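Local coordinates for Abbfa_003403 (Acinetobacter baumannii, PDB 4ZXH), which is a four-domain nonribosomal peptide synthetase whose condensation, adenylation, carrier and thioesterase domains probably assemble and release a peptide product, at residues V13-A18 against Q84-R89; D310-Q315 against H448-I453; H526-G531 against E578-L583. All coordinates share one frame; numbering follows the deposited sequence.

Overall arrangement
The three contacts follow one another along the chain without overlap and touch nowhere. Contacts 1 and 2 both belong to the condensation domain, with centres 55 Å apart and nearest atoms about 41 Å apart: contact 1 pairs the first strand with 81-87, contact 2 ties the start of helix 313-329 to the loop after helix 428-447. Contact 3 joins a loop to the start of a strand in the adenylation domain, its centre 61 Å from that of contact 2 and 97 Å from that of contact 1, on the opposite side of the chain's centre from contact 1. The bound phospholipid and the potassium ion of the condensation domain take no ligands or pocket residues from these six segments.

Contact 1 of 3, residues V13-A18 against Q84-R89; sequences VLSRHA and QLIWDR
V13 lays its CG2 methyl over one face of the W87 indole, 3.7 Å from the centroid of the six-membered ring, a CH-pi contact displaced toward the rim. With CG1 anti to the backbone N (chi1 176°), CG2 falls anti to the carbonyl carbon, over the ring, and the same methyl meets L85 CD1. On this side of the sheet R16 and L85 run alongside each other in the same direction, with L85 CD2 lying over one face of the guanidinium, nearest R16 NH1. That nitrogen also forms a salt bridge with E83, while W87 NE1 bonds to S74.

The reverse side carries S15, H17, Q84 and I86. S15 OG, placed between its backbone N and carbonyl carbon (chi1 58°), lies 2.8 Å from H17 NE2 in a hydrogen bond, and I86 CD1 reaches across to both. H17 ND1 is held in turn by D185 of helix 179-187. The extended Q84 chain brings NE2 to A18 O at 2.9 Å, and its OE1 takes a bond from Q23.

The strands are antiparallel, with H17 and Q84 sharing two backbone bonds. Nearer the start of strand 13-18 lies a classic beta bulge, where L14 and S15 both face I86: L14 N donates to I86 O, and I86 N to S15 O. There L14 CG packs on D88 CB at 3.7 Å. The chemistry divides by face: on one, apolar packing of V13, L85 and W87 lies beside an arginine whose exposed guanidinium is paired with E83, whereas on the other linked polar side chains fix the imidazole, joining edge strand 13-18 to central strand 81-87.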
ATOM      1  N   VAL A  13       1.952  26.761  34.549  1.00 50.79           N
ATOM      2  CA  VAL A  13       1.003  25.656  34.543  1.00 39.73           C
ATOM      3  C   VAL A  13       0.191  25.628  35.839  1.00 41.01           C
ATOM      4  O   VAL A  13       0.756  25.610  36.934  1.00 49.99           O
ATOM      5  CB  VAL A  13       1.737  24.297  34.350  1.00 39.67           C
ATOM      6  CG1 VAL A  13       0.773  23.132  34.429  1.00 38.71           C
ATOM      7  CG2 VAL A  13       2.465  24.277  33.021  1.00 38.44           C
ATOM      8  N   LEU A  14      -1.133  25.637  35.719  1.00 39.84           N
ATOM      9  CA  LEU A  14      -1.998  25.570  36.897  1.00 46.63           C
ATOM     10  C   LEU A  14      -2.171  24.142  37.412  1.00 47.80           C
ATOM     11  O   LEU A  14      -2.022  23.896  38.608  1.00 51.94           O
ATOM     12  CB  LEU A  14      -3.376  26.170  36.605  1.00 49.17           C
ATOM     13  CG  LEU A  14      -3.531  27.687  36.652  1.00 48.99           C
ATOM     14  CD1 LEU A  14      -4.968  28.068  36.335  1.00 48.15           C
ATOM     15  CD2 LEU A  14      -3.142  28.187  38.006  1.00 43.14           C
ATOM     16  N   SER A  15      -2.506  23.211  36.518  1.00 39.62           N
ATOM     17  CA  SER A  15      -2.669  21.808  36.904  1.00 47.20           C
ATOM     18  C   SER A  15      -2.422  20.827  35.742  1.00 47.00           C
ATOM     19  O   SER A  15      -2.506  21.201  34.571  1.00 44.12           O
ATOM     20  CB  SER A  15      -4.067  21.573  37.490  1.00 43.56           C
ATOM     21  OG  SER A  15      -5.087  21.935  36.577  1.00 49.22           O
ATOM     22  N   ARG A  16      -2.129  19.572  36.095  1.00 49.67           N
ATOM     23  CA  ARG A  16      -1.856  18.497  35.131  1.00 38.64           C
ATOM     24  C   ARG A  16      -2.926  17.411  35.159  1.00 37.13           C
ATOM     25  O   ARG A  16      -3.266  16.908  36.218  1.00 55.18           O
ATOM     26  CB  ARG A  16      -0.492  17.867  35.416  1.00 38.94           C
ATOM     27  CG  ARG A  16       0.654  18.873  35.416  1.00 44.95           C
ATOM     28  CD  ARG A  16       2.036  18.217  35.361  1.00 46.52           C
ATOM     29  NE  ARG A  16       3.038  19.219  35.001  1.00 57.23           N
ATOM     30  CZ  ARG A  16       3.572  19.336  33.791  1.00 56.67           C
ATOM     31  NH1 ARG A  16       3.223  18.482  32.843  1.00 50.73           N
ATOM     32  NH2 ARG A  16       4.468  20.291  33.533  1.00 58.03           N
ATOM     33  N   HIS A  17      -3.448  17.033  33.998  1.00 38.20           N
ATOM     34  CA  HIS A  17      -4.444  15.966  33.949  1.00 38.72           C
ATOM     35  C   HIS A  17      -4.190  14.947  32.838  1.00 44.66           C
ATOM     36  O   HIS A  17      -3.304  15.124  31.993  1.00 38.44           O
ATOM     37  CB  HIS A  17      -5.827  16.574  33.782  1.00 39.94           C
ATOM     38  CG  HIS A  17      -6.097  17.681  34.743  1.00 45.04           C
ATOM     39  ND1 HIS A  17      -6.461  17.455  36.053  1.00 48.58           N
ATOM     40  CD2 HIS A  17      -5.995  19.024  34.606  1.00 44.93           C
ATOM     41  CE1 HIS A  17      -6.603  18.614  36.673  1.00 51.94           C
ATOM     42  NE2 HIS A  17      -6.328  19.582  35.816  1.00 50.41           N
ATOM     43  N   ALA A  18      -4.966  13.868  32.865  1.00 42.37           N
ATOM     44  CA  ALA A  18      -4.938  12.887  31.802  1.00 35.65           C
ATOM     45  C   ALA A  18      -5.777  13.376  30.627  1.00 40.65           C
ATOM     46  O   ALA A  18      -6.601  14.273  30.790  1.00 43.98           O
ATOM     47  CB  ALA A  18      -5.450  11.566  32.303  1.00 33.65           C
ATOM     48  N   GLN A  84      -2.996  16.608  29.666  1.00 41.03           N
ATOM     49  CA  GLN A  84      -3.614  17.920  29.431  1.00 33.49           C
ATOM     50  C   GLN A  84      -3.110  18.883  30.483  1.00 34.57           C
ATOM     51  O   GLN A  84      -3.225  18.612  31.684  1.00 37.05           O
ATOM     52  CB  GLN A  84      -5.138  17.867  29.533  1.00 28.62           C
ATOM     53  CG  GLN A  84      -5.842  17.240  28.381  1.00 29.61           C
ATOM     54  CD  GLN A  84      -7.343  17.253  28.561  1.00 30.94           C
ATOM     55  OE1 GLN A  84      -8.060  17.854  27.770  1.00 29.47           O
ATOM     56  NE2 GLN A  84      -7.829  16.575  29.598  1.00 32.38           N
ATOM     57  N   LEU A  85      -2.567  20.011  30.059  1.00 37.60           N
ATOM     58  CA  LEU A  85      -2.185  21.040  31.015  1.00 31.75           C
ATOM     59  C   LEU A  85      -3.150  22.233  30.925  1.00 38.36           C
ATOM     60  O   LEU A  85      -3.441  22.724  29.829  1.00 36.54           O
ATOM     61  CB  LEU A  85      -0.754  21.501  30.760  1.00 32.40           C
ATOM     62  CG  LEU A  85       0.380  20.484  30.625  1.00 40.27           C
ATOM     63  CD1 LEU A  85       1.713  21.209  30.522  1.00 33.97           C
ATOM     64  CD2 LEU A  85       0.395  19.476  31.778  1.00 34.38           C
ATOM     65  N   ILE A  86      -3.655  22.688  32.070  1.00 39.40           N
ATOM     66  CA  ILE A  86      -4.373  23.959  32.120  1.00 32.36           C
ATOM     67  C   ILE A  86      -3.414  25.091  32.488  1.00 39.97           C
ATOM     68  O   ILE A  86      -2.957  25.183  33.620  1.00 51.03           O
ATOM     69  CB  ILE A  86      -5.537  23.935  33.128  1.00 34.35           C
ATOM     70  CG1 ILE A  86      -6.640  22.971  32.675  1.00 32.01           C
ATOM     71  CG2 ILE A  86      -6.128  25.321  33.255  1.00 33.42           C
ATOM     72  CD1 ILE A  86      -7.645  22.643  33.757  1.00 33.15           C
ATOM     73  N   TRP A  87      -3.092  25.937  31.514  1.00 39.09           N
ATOM     74  CA  TRP A  87      -2.245  27.102  31.741  1.00 38.93           C
ATOM     75  C   TRP A  87      -3.036  28.223  32.404  1.00 43.69           C
ATOM     76  O   TRP A  87      -4.211  28.395  32.114  1.00 49.09           O
ATOM     77  CB  TRP A  87      -1.661  27.595  30.420  1.00 36.65           C
ATOM     78  CG  TRP A  87      -0.758  26.613  29.780  1.00 37.03           C
ATOM     79  CD1 TRP A  87      -1.108  25.616  28.920  1.00 33.83           C
ATOM     80  CD2 TRP A  87       0.657  26.518  29.953  1.00 33.70           C
ATOM     81  NE1 TRP A  87       0.010  24.905  28.541  1.00 35.05           N
ATOM     82  CE2 TRP A  87       1.104  25.440  29.167  1.00 32.81           C
ATOM     83  CE3 TRP A  87       1.593  27.243  30.694  1.00 41.39           C
ATOM     84  CZ2 TRP A  87       2.443  25.072  29.097  1.00 38.39           C
ATOM     85  CZ3 TRP A  87       2.921  26.871  30.629  1.00 39.86           C
ATOM     86  CH2 TRP A  87       3.335  25.795  29.836  1.00 35.72           C
ATOM     87  N   ASP A  88      -2.406  28.993  33.283  1.00 36.71           N
ATOM     88  CA  ASP A  88      -3.109  30.098  33.932  1.00 47.23           C
ATOM     89  C   ASP A  88      -3.537  31.146  32.907  1.00 52.45           C
ATOM     90  O   ASP A  88      -4.514  31.870  33.109  1.00 50.90           O
ATOM     91  CB  ASP A  88      -2.239  30.747  35.016  1.00 40.20           C
ATOM     92  CG  ASP A  88      -0.999  31.425  34.453  1.00 48.68           C
ATOM     93  OD1 ASP A  88      -0.570  31.084  33.325  1.00 49.43           O
ATOM     94  OD2 ASP A  88      -0.439  32.298  35.155  1.00 54.70           O
ATOM     95  N   ARG A  89      -2.797  31.222  31.804  1.00 50.28           N
ATOM     96  CA  ARG A  89      -3.114  32.167  30.740  1.00 48.65           C
ATOM     97  C   ARG A  89      -2.428  31.797  29.433  1.00 43.48           C
ATOM     98  O   ARG A  89      -1.362  31.201  29.426  1.00 48.55           O
ATOM     99  CB  ARG A  89      -2.725  33.581  31.151  1.00 53.12           C
ATOM    100  CG  ARG A  89      -1.243  33.789  31.202  1.00 67.32           C
ATOM    101  CD  ARG A  89      -0.916  35.191  31.650  1.00 82.89           C
ATOM    102  NE  ARG A  89      -1.372  35.499  33.010  1.00 89.42           N
ATOM    103  CZ  ARG A  89      -0.633  35.347  34.112  1.00 91.27           C
ATOM    104  NH1 ARG A  89       0.605  34.856  34.027  1.00 86.03           N
ATOM    105  NH2 ARG A  89      -1.134  35.669  35.308  1.00 92.49           N
TER

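Contact 2 of 3, residues D310-Q315 against H448-I453; sequences DQTLRQ and HPERKI
D310 and K452 run side by side, NZ meeting OD1 at 3.0 Å on the syn lone pair of the carboxylate, a salt bridge near the surface. At the far end R314 and E450 form a second one: OE2 sits at the guanidinium edge by NE and NH2, the two planes only 10° apart, although the modelled NE separation is too short to trust. E450 reaches it by folding at chi2 (-52°).

Between the charged pairs the backbones bond directly. I453 N donates to Q311 O and L313 N to R451 O, each at 3.1 Å, flanking the single bridge of T312 with K452. L313 CD2 packs on I453 CG1 at 3.8 Å.

Two local motifs set these groups in place. T312 is the N-cap of helix 313-329 and forms a capping box with Q315, OG1 accepting from Q315 N and T312 N giving to Q315 OE1. On the other segment, a type I turn from H448 to R451 carries E450.

The contact thus fastens the loop leaving helix 428-447 to the start of helix 313-329, with I453 also touching F316 of that helix and its carbonyl taking K269 of helix 255-271.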
ATOM      1  N   ASP A 310     -30.654 -10.749  -0.990  1.00 66.66           N
ATOM      2  CA  ASP A 310     -31.958 -11.378  -1.108  1.00 68.67           C
ATOM      3  C   ASP A 310     -32.989 -10.640  -0.254  1.00 61.55           C
ATOM      4  O   ASP A 310     -34.182 -10.713  -0.515  1.00 71.72           O
ATOM      5  CB  ASP A 310     -31.851 -12.853  -0.705  1.00 80.23           C
ATOM      6  CG  ASP A 310     -33.080 -13.659  -1.073  1.00 89.73           C
ATOM      7  OD1 ASP A 310     -33.853 -13.221  -1.952  1.00 91.00           O
ATOM      8  OD2 ASP A 310     -33.270 -14.743  -0.481  1.00 94.20           O
ATOM      9  N   GLN A 311     -32.522  -9.919   0.759  1.00 60.52           N
ATOM     10  CA  GLN A 311     -33.397  -9.112   1.616  1.00 65.96           C
ATOM     11  C   GLN A 311     -34.120  -8.012   0.834  1.00 66.93           C
ATOM     12  O   GLN A 311     -33.569  -7.444  -0.104  1.00 66.76           O
ATOM     13  CB  GLN A 311     -32.589  -8.468   2.757  1.00 75.22           C
ATOM     14  CG  GLN A 311     -31.947  -9.443   3.742  1.00 86.03           C
ATOM     15  CD  GLN A 311     -32.968 -10.180   4.593  1.00 98.13           C
ATOM     16  OE1 GLN A 311     -33.926  -9.585   5.089  1.00 99.58           O
ATOM     17  NE2 GLN A 311     -32.773 -11.488   4.753  1.00101.65           N
ATOM     18  N   THR A 312     -35.349  -7.700   1.218  1.00 69.00           N
ATOM     19  CA  THR A 312     -36.004  -6.518   0.669  1.00 71.17           C
ATOM     20  C   THR A 312     -35.416  -5.284   1.343  1.00 70.24           C
ATOM     21  O   THR A 312     -34.747  -5.405   2.366  1.00 77.72           O
ATOM     22  CB  THR A 312     -37.527  -6.553   0.875  1.00 76.95           C
ATOM     23  OG1 THR A 312     -37.836  -6.306   2.252  1.00 81.84           O
ATOM     24  CG2 THR A 312     -38.087  -7.902   0.461  1.00 74.96           C
ATOM     25  N   LEU A 313     -35.649  -4.098   0.789  1.00 68.33           N
ATOM     26  CA  LEU A 313     -35.145  -2.887   1.433  1.00 56.37           C
ATOM     27  C   LEU A 313     -35.803  -2.674   2.784  1.00 67.47           C
ATOM     28  O   LEU A 313     -35.184  -2.133   3.693  1.00 67.31           O
ATOM     29  CB  LEU A 313     -35.381  -1.651   0.574  1.00 54.59           C
ATOM     30  CG  LEU A 313     -34.842  -1.650  -0.847  1.00 57.83           C
ATOM     31  CD1 LEU A 313     -35.184  -0.318  -1.507  1.00 57.19           C
ATOM     32  CD2 LEU A 313     -33.346  -1.909  -0.844  1.00 50.99           C
ATOM     33  N   ARG A 314     -37.070  -3.070   2.905  1.00 69.86           N
ATOM     34  CA  ARG A 314     -37.755  -2.974   4.186  1.00 74.11           C
ATOM     35  C   ARG A 314     -37.014  -3.842   5.185  1.00 68.18           C
ATOM     36  O   ARG A 314     -36.522  -3.363   6.206  1.00 71.07           O
ATOM     37  CB  ARG A 314     -39.218  -3.413   4.083  1.00 84.97           C
ATOM     38  CG  ARG A 314     -39.931  -3.500   5.433  1.00 90.11           C
ATOM     39  CD  ARG A 314     -41.371  -3.973   5.296  1.00 96.97           C
ATOM     40  NE  ARG A 314     -42.135  -3.163   4.346  1.00103.59           N
ATOM     41  CZ  ARG A 314     -42.942  -2.156   4.677  1.00107.53           C
ATOM     42  NH1 ARG A 314     -43.104  -1.808   5.949  1.00111.31           N
ATOM     43  NH2 ARG A 314     -43.589  -1.488   3.729  1.00105.94           N
ATOM     44  N   GLN A 315     -36.924  -5.123   4.862  1.00 62.15           N
ATOM     45  CA  GLN A 315     -36.263  -6.078   5.724  1.00 67.13           C
ATOM     46  C   GLN A 315     -34.854  -5.624   6.099  1.00 64.82           C
ATOM     47  O   GLN A 315     -34.506  -5.571   7.275  1.00 68.99           O
ATOM     48  CB  GLN A 315     -36.228  -7.445   5.045  1.00 68.40           C
ATOM     49  CG  GLN A 315     -37.607  -8.062   4.859  1.00 72.90           C
ATOM     50  CD  GLN A 315     -37.554  -9.382   4.120  1.00 77.39           C
ATOM     51  OE1 GLN A 315     -36.680  -9.600   3.275  1.00 72.46           O
ATOM     52  NE2 GLN A 315     -38.483 -10.279   4.441  1.00 82.30           N
ATOM     53  N   HIS A 448     -40.145   2.067  -4.370  1.00 86.00           N
ATOM     54  CA  HIS A 448     -40.366   0.620  -4.367  1.00 85.23           C
ATOM     55  C   HIS A 448     -39.853  -0.082  -3.115  1.00 76.83           C
ATOM     56  O   HIS A 448     -38.923  -0.878  -3.199  1.00 69.38           O
ATOM     57  CB  HIS A 448     -39.715  -0.012  -5.594  1.00 88.54           C
ATOM     58  CG  HIS A 448     -40.236   0.526  -6.886  1.00101.74           C
ATOM     59  ND1 HIS A 448     -39.554   1.464  -7.631  1.00104.02           N
ATOM     60  CD2 HIS A 448     -41.394   0.290  -7.546  1.00107.07           C
ATOM     61  CE1 HIS A 448     -40.258   1.763  -8.709  1.00106.58           C
ATOM     62  NE2 HIS A 448     -41.380   1.066  -8.680  1.00109.28           N
ATOM     63  N   PRO A 449     -40.489   0.185  -1.957  1.00 78.44           N
ATOM     64  CA  PRO A 449     -40.082  -0.308  -0.631  1.00 76.82           C
ATOM     65  C   PRO A 449     -39.838  -1.817  -0.532  1.00 80.83           C
ATOM     66  O   PRO A 449     -38.999  -2.230   0.268  1.00 85.62           O
ATOM     67  CB  PRO A 449     -41.267   0.076   0.261  1.00 75.90           C
ATOM     68  CG  PRO A 449     -41.897   1.228  -0.418  1.00 78.73           C
ATOM     69  CD  PRO A 449     -41.730   0.976  -1.885  1.00 78.28           C
ATOM     70  N   GLU A 450     -40.550  -2.620  -1.318  1.00 78.04           N
ATOM     71  CA  GLU A 450     -40.507  -4.067  -1.143  1.00 80.54           C
ATOM     72  C   GLU A 450     -39.559  -4.751  -2.103  1.00 81.77           C
ATOM     73  O   GLU A 450     -39.417  -5.971  -2.069  1.00 90.37           O
ATOM     74  CB  GLU A 450     -41.903  -4.670  -1.305  1.00 91.88           C
ATOM     75  CG  GLU A 450     -42.904  -4.221  -0.243  1.00102.70           C
ATOM     76  CD  GLU A 450     -42.397  -4.420   1.179  1.00108.57           C
ATOM     77  OE1 GLU A 450     -41.667  -5.405   1.439  1.00107.96           O
ATOM     78  OE2 GLU A 450     -42.731  -3.580   2.042  1.00113.10           O
ATOM     79  N   ARG A 451     -38.911  -3.969  -2.959  1.00 75.44           N
ATOM     80  CA  ARG A 451     -38.004  -4.531  -3.948  1.00 74.04           C
ATOM     81  C   ARG A 451     -36.777  -5.137  -3.260  1.00 72.89           C
ATOM     82  O   ARG A 451     -36.320  -4.620  -2.239  1.00 78.50           O
ATOM     83  CB  ARG A 451     -37.603  -3.457  -4.964  1.00 76.84           C
ATOM     84  CG  ARG A 451     -36.850  -3.975  -6.188  1.00 80.75           C
ATOM     85  CD  ARG A 451     -36.759  -2.905  -7.272  1.00 81.25           C
ATOM     86  NE  ARG A 451     -37.947  -2.848  -8.129  1.00 79.87           N
ATOM     87  CZ  ARG A 451     -38.260  -1.807  -8.896  1.00 82.12           C
ATOM     88  NH1 ARG A 451     -37.507  -0.715  -8.887  1.00 85.62           N
ATOM     89  NH2 ARG A 451     -39.342  -1.841  -9.653  1.00 82.86           N
ATOM     90  N   LYS A 452     -36.275  -6.246  -3.811  1.00 68.83           N
ATOM     91  CA  LYS A 452     -35.090  -6.937  -3.294  1.00 58.27           C
ATOM     92  C   LYS A 452     -33.805  -6.229  -3.711  1.00 58.53           C
ATOM     93  O   LYS A 452     -33.685  -5.754  -4.836  1.00 60.91           O
ATOM     94  CB  LYS A 452     -35.051  -8.397  -3.774  1.00 60.69           C
ATOM     95  CG  LYS A 452     -36.014  -9.332  -3.058  1.00 61.43           C
ATOM     96  CD  LYS A 452     -35.852 -10.767  -3.535  1.00 65.26           C
ATOM     97  CE  LYS A 452     -36.685 -11.735  -2.686  1.00 74.06           C
ATOM     98  NZ  LYS A 452     -36.559 -13.155  -3.155  1.00 75.05           N
ATOM     99  N   ILE A 453     -32.846  -6.172  -2.794  1.00 53.71           N
ATOM    100  CA  ILE A 453     -31.597  -5.459  -3.013  1.00 51.47           C
ATOM    101  C   ILE A 453     -30.899  -5.863  -4.320  1.00 63.06           C
ATOM    102  O   ILE A 453     -30.320  -5.018  -5.002  1.00 68.02           O
ATOM    103  CB  ILE A 453     -30.644  -5.662  -1.811  1.00 49.86           C
ATOM    104  CG1 ILE A 453     -31.255  -5.030  -0.559  1.00 51.04           C
ATOM    105  CG2 ILE A 453     -29.262  -5.071  -2.089  1.00 54.75           C
ATOM    106  CD1 ILE A 453     -30.348  -4.983   0.628  1.00 49.69           C
TER

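Contact 3 of 3, residues H526-G531 against E578-L583; sequences HGITQG and EPKVIL
I528 pushes its CD1 methyl into the angle between K580 and V581, and this one carbon makes the close part of the contact. It lies 3.5 Å from K580 CG and 3.8 Å from V581 CG1. The isoleucine stands roughly perpendicular to V581 and antiparallel to K580, so that the methyl meets the aliphatic root of the lysine and leaves its amine well away. With chi1 near -61° and chi2 near -49°, the isoleucine folds its terminal carbon across toward the strand. Both I528 and V581 are buried, and both also rest on V534 of strand 533-537, while I528 touches A556 as well.

V581 stands at the start of strand 581-584 in a parallel four-stranded sheet of the adenylation domain, ordered 557-560, 533-537, 581-584, 598-600; I528 and K580 lie in the loops leading into its strands. Helix 509-525 ends in a Schellman motif with G527, at positive phi, as its C-prime residue, and the chain then runs through the loop into strand 533-537. Strand 581-584 is entered from helix 567-577 and lies beside 533-537: K580 and V581 make backbone bonds with R533 and G535. I528 therefore fills the junction between a helix end and the strand starts.

Toward solvent the contact is much looser. K580 leaves its backbone with CG anti to N, then bends at chi2 and again at chi4, which carries NZ round to G527 O for a weak hydrogen bond of 3.3 Å. Its stronger partner is D532, whose OD2 forms a salt bridge with NZ and also accepts from T529 N, drawing the lysine and the loop to a common carboxylate oxygen. Only a distant brush remains beyond, T529 CG2 standing 4.4 Å from K580 NZ, and both residues are exposed.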
ATOM      1  N   HIS A 526      -5.788 -29.181 -57.568  1.00 32.98           N
ATOM      2  CA  HIS A 526      -5.566 -30.330 -56.713  1.00 30.16           C
ATOM      3  C   HIS A 526      -6.643 -30.495 -55.660  1.00 37.26           C
ATOM      4  O   HIS A 526      -6.387 -31.039 -54.586  1.00 34.65           O
ATOM      5  CB  HIS A 526      -4.197 -30.239 -56.065  1.00 30.00           C
ATOM      6  CG  HIS A 526      -3.099 -30.201 -57.066  1.00 37.23           C
ATOM      7  ND1 HIS A 526      -2.604 -29.022 -57.579  1.00 52.23           N
ATOM      8  CD2 HIS A 526      -2.482 -31.192 -57.744  1.00 35.43           C
ATOM      9  CE1 HIS A 526      -1.689 -29.289 -58.493  1.00 46.78           C
ATOM     10  NE2 HIS A 526      -1.601 -30.600 -58.615  1.00 47.58           N
ATOM     11  N   GLY A 527      -7.848 -30.028 -55.974  1.00 29.30           N
ATOM     12  CA  GLY A 527      -9.030 -30.459 -55.255  1.00 29.24           C
ATOM     13  C   GLY A 527      -9.654 -29.443 -54.328  1.00 32.82           C
ATOM     14  O   GLY A 527     -10.694 -29.719 -53.748  1.00 38.28           O
ATOM     15  N   ILE A 528      -9.034 -28.277 -54.186  1.00 35.83           N
ATOM     16  CA  ILE A 528      -9.562 -27.247 -53.287  1.00 35.72           C
ATOM     17  C   ILE A 528     -10.727 -26.482 -53.887  1.00 31.62           C
ATOM     18  O   ILE A 528     -10.605 -25.841 -54.927  1.00 48.51           O
ATOM     19  CB  ILE A 528      -8.483 -26.237 -52.866  1.00 32.40           C
ATOM     20  CG1 ILE A 528      -7.365 -26.957 -52.119  1.00 30.92           C
ATOM     21  CG2 ILE A 528      -9.084 -25.193 -51.954  1.00 27.64           C
ATOM     22  CD1 ILE A 528      -7.881 -27.853 -51.044  1.00 25.50           C
ATOM     23  N   THR A 529     -11.861 -26.561 -53.206  1.00 28.43           N
ATOM     24  CA  THR A 529     -13.111 -25.996 -53.691  1.00 30.61           C
ATOM     25  C   THR A 529     -13.540 -24.934 -52.685  1.00 35.31           C
ATOM     26  O   THR A 529     -13.052 -24.932 -51.566  1.00 34.83           O
ATOM     27  CB  THR A 529     -14.214 -27.077 -53.831  1.00 47.60           C
ATOM     28  OG1 THR A 529     -14.874 -27.270 -52.566  1.00 56.65           O
ATOM     29  CG2 THR A 529     -13.618 -28.407 -54.274  1.00 36.53           C
ATOM     30  N   GLN A 530     -14.446 -24.044 -53.074  1.00 38.58           N
ATOM     31  CA  GLN A 530     -14.944 -23.022 -52.168  1.00 38.67           C
ATOM     32  C   GLN A 530     -15.429 -23.621 -50.841  1.00 37.36           C
ATOM     33  O   GLN A 530     -16.085 -24.668 -50.810  1.00 36.00           O
ATOM     34  CB  GLN A 530     -16.068 -22.220 -52.832  1.00 47.35           C
ATOM     35  CG  GLN A 530     -16.609 -21.107 -51.942  1.00 63.81           C
ATOM     36  CD  GLN A 530     -17.552 -20.180 -52.674  1.00 77.34           C
ATOM     37  OE1 GLN A 530     -17.736 -20.301 -53.885  1.00 86.69           O
ATOM     38  NE2 GLN A 530     -18.160 -19.246 -51.942  1.00 72.92           N
ATOM     39  N   GLY A 531     -15.062 -22.970 -49.739  1.00 25.31           N
ATOM     40  CA  GLY A 531     -15.465 -23.431 -48.429  1.00 25.17           C
ATOM     41  C   GLY A 531     -14.520 -24.419 -47.770  1.00 32.93           C
ATOM     42  O   GLY A 531     -14.704 -24.781 -46.612  1.00 32.11           O
ATOM     43  N   GLU A 578     -10.056 -30.592 -39.210  1.00 41.01           N
ATOM     44  CA  GLU A 578     -10.310 -31.514 -40.318  1.00 37.82           C
ATOM     45  C   GLU A 578     -10.046 -30.894 -41.690  1.00 41.27           C
ATOM     46  O   GLU A 578     -10.921 -30.910 -42.544  1.00 40.74           O
ATOM     47  CB  GLU A 578     -11.747 -32.024 -40.250  1.00 36.07           C
ATOM     48  CG  GLU A 578     -12.050 -32.743 -38.944  1.00 58.08           C
ATOM     49  CD  GLU A 578     -13.521 -33.080 -38.752  1.00 72.91           C
ATOM     50  OE1 GLU A 578     -14.381 -32.451 -39.407  1.00 76.85           O
ATOM     51  OE2 GLU A 578     -13.813 -33.978 -37.934  1.00 77.55           O
ATOM     52  N   PRO A 579      -8.831 -30.360 -41.906  1.00 35.70           N
ATOM     53  CA  PRO A 579      -8.544 -29.625 -43.145  1.00 29.68           C
ATOM     54  C   PRO A 579      -8.435 -30.516 -44.380  1.00 28.31           C
ATOM     55  O   PRO A 579      -8.044 -31.690 -44.293  1.00 30.03           O
ATOM     56  CB  PRO A 579      -7.201 -28.952 -42.849  1.00 26.46           C
ATOM     57  CG  PRO A 579      -6.539 -29.860 -41.864  1.00 33.24           C
ATOM     58  CD  PRO A 579      -7.618 -30.573 -41.095  1.00 36.04           C
ATOM     59  N   LYS A 580      -8.786 -29.947 -45.526  1.00 31.07           N
ATOM     60  CA  LYS A 580      -8.751 -30.664 -46.796  1.00 35.16           C
ATOM     61  C   LYS A 580      -7.329 -31.030 -47.156  1.00 34.90           C
ATOM     62  O   LYS A 580      -7.070 -32.108 -47.669  1.00 33.29           O
ATOM     63  CB  LYS A 580      -9.356 -29.811 -47.910  1.00 29.99           C
ATOM     64  CG  LYS A 580      -9.419 -30.480 -49.264  1.00 26.88           C
ATOM     65  CD  LYS A 580     -10.454 -31.579 -49.264  1.00 34.50           C
ATOM     66  CE  LYS A 580     -11.037 -31.833 -50.658  1.00 37.07           C
ATOM     67  NZ  LYS A 580     -12.147 -30.878 -50.977  1.00 48.47           N
ATOM     68  N   VAL A 581      -6.418 -30.100 -46.890  1.00 31.51           N
ATOM     69  CA  VAL A 581      -5.031 -30.218 -47.298  1.00 28.59           C
ATOM     70  C   VAL A 581      -4.192 -29.367 -46.356  1.00 33.19           C
ATOM     71  O   VAL A 581      -4.724 -28.482 -45.686  1.00 39.86           O
ATOM     72  CB  VAL A 581      -4.828 -29.767 -48.777  1.00 32.35           C
ATOM     73  CG1 VAL A 581      -4.751 -28.254 -48.880  1.00 37.06           C
ATOM     74  CG2 VAL A 581      -3.580 -30.375 -49.360  1.00 40.34           C
ATOM     75  N   ILE A 582      -2.894 -29.648 -46.283  1.00 38.30           N
ATOM     76  CA  ILE A 582      -1.945 -28.783 -45.565  1.00 34.84           C
ATOM     77  C   ILE A 582      -0.965 -28.196 -46.575  1.00 34.63           C
ATOM     78  O   ILE A 582      -0.224 -28.942 -47.227  1.00 33.15           O
ATOM     79  CB  ILE A 582      -1.163 -29.552 -44.474  1.00 33.70           C
ATOM     80  CG1 ILE A 582      -2.093 -29.995 -43.335  1.00 31.61           C
ATOM     81  CG2 ILE A 582      -0.014 -28.713 -43.943  1.00 29.59           C
ATOM     82  CD1 ILE A 582      -1.472 -31.044 -42.432  1.00 27.61           C
ATOM     83  N   LEU A 583      -0.997 -26.875 -46.744  1.00 29.78           N
ATOM     84  CA  LEU A 583      -0.113 -26.213 -47.703  1.00 31.49           C
ATOM     85  C   LEU A 583       1.138 -25.816 -46.954  1.00 39.91           C
ATOM     86  O   LEU A 583       1.085 -25.012 -46.030  1.00 43.34           O
ATOM     87  CB  LEU A 583      -0.790 -24.993 -48.349  1.00 26.99           C
ATOM     88  CG  LEU A 583      -0.007 -24.150 -49.372  1.00 35.33           C
ATOM     89  CD1 LEU A 583       0.205 -24.841 -50.720  1.00 26.13           C
ATOM     90  CD2 LEU A 583      -0.674 -22.792 -49.556  1.00 33.62           C
TER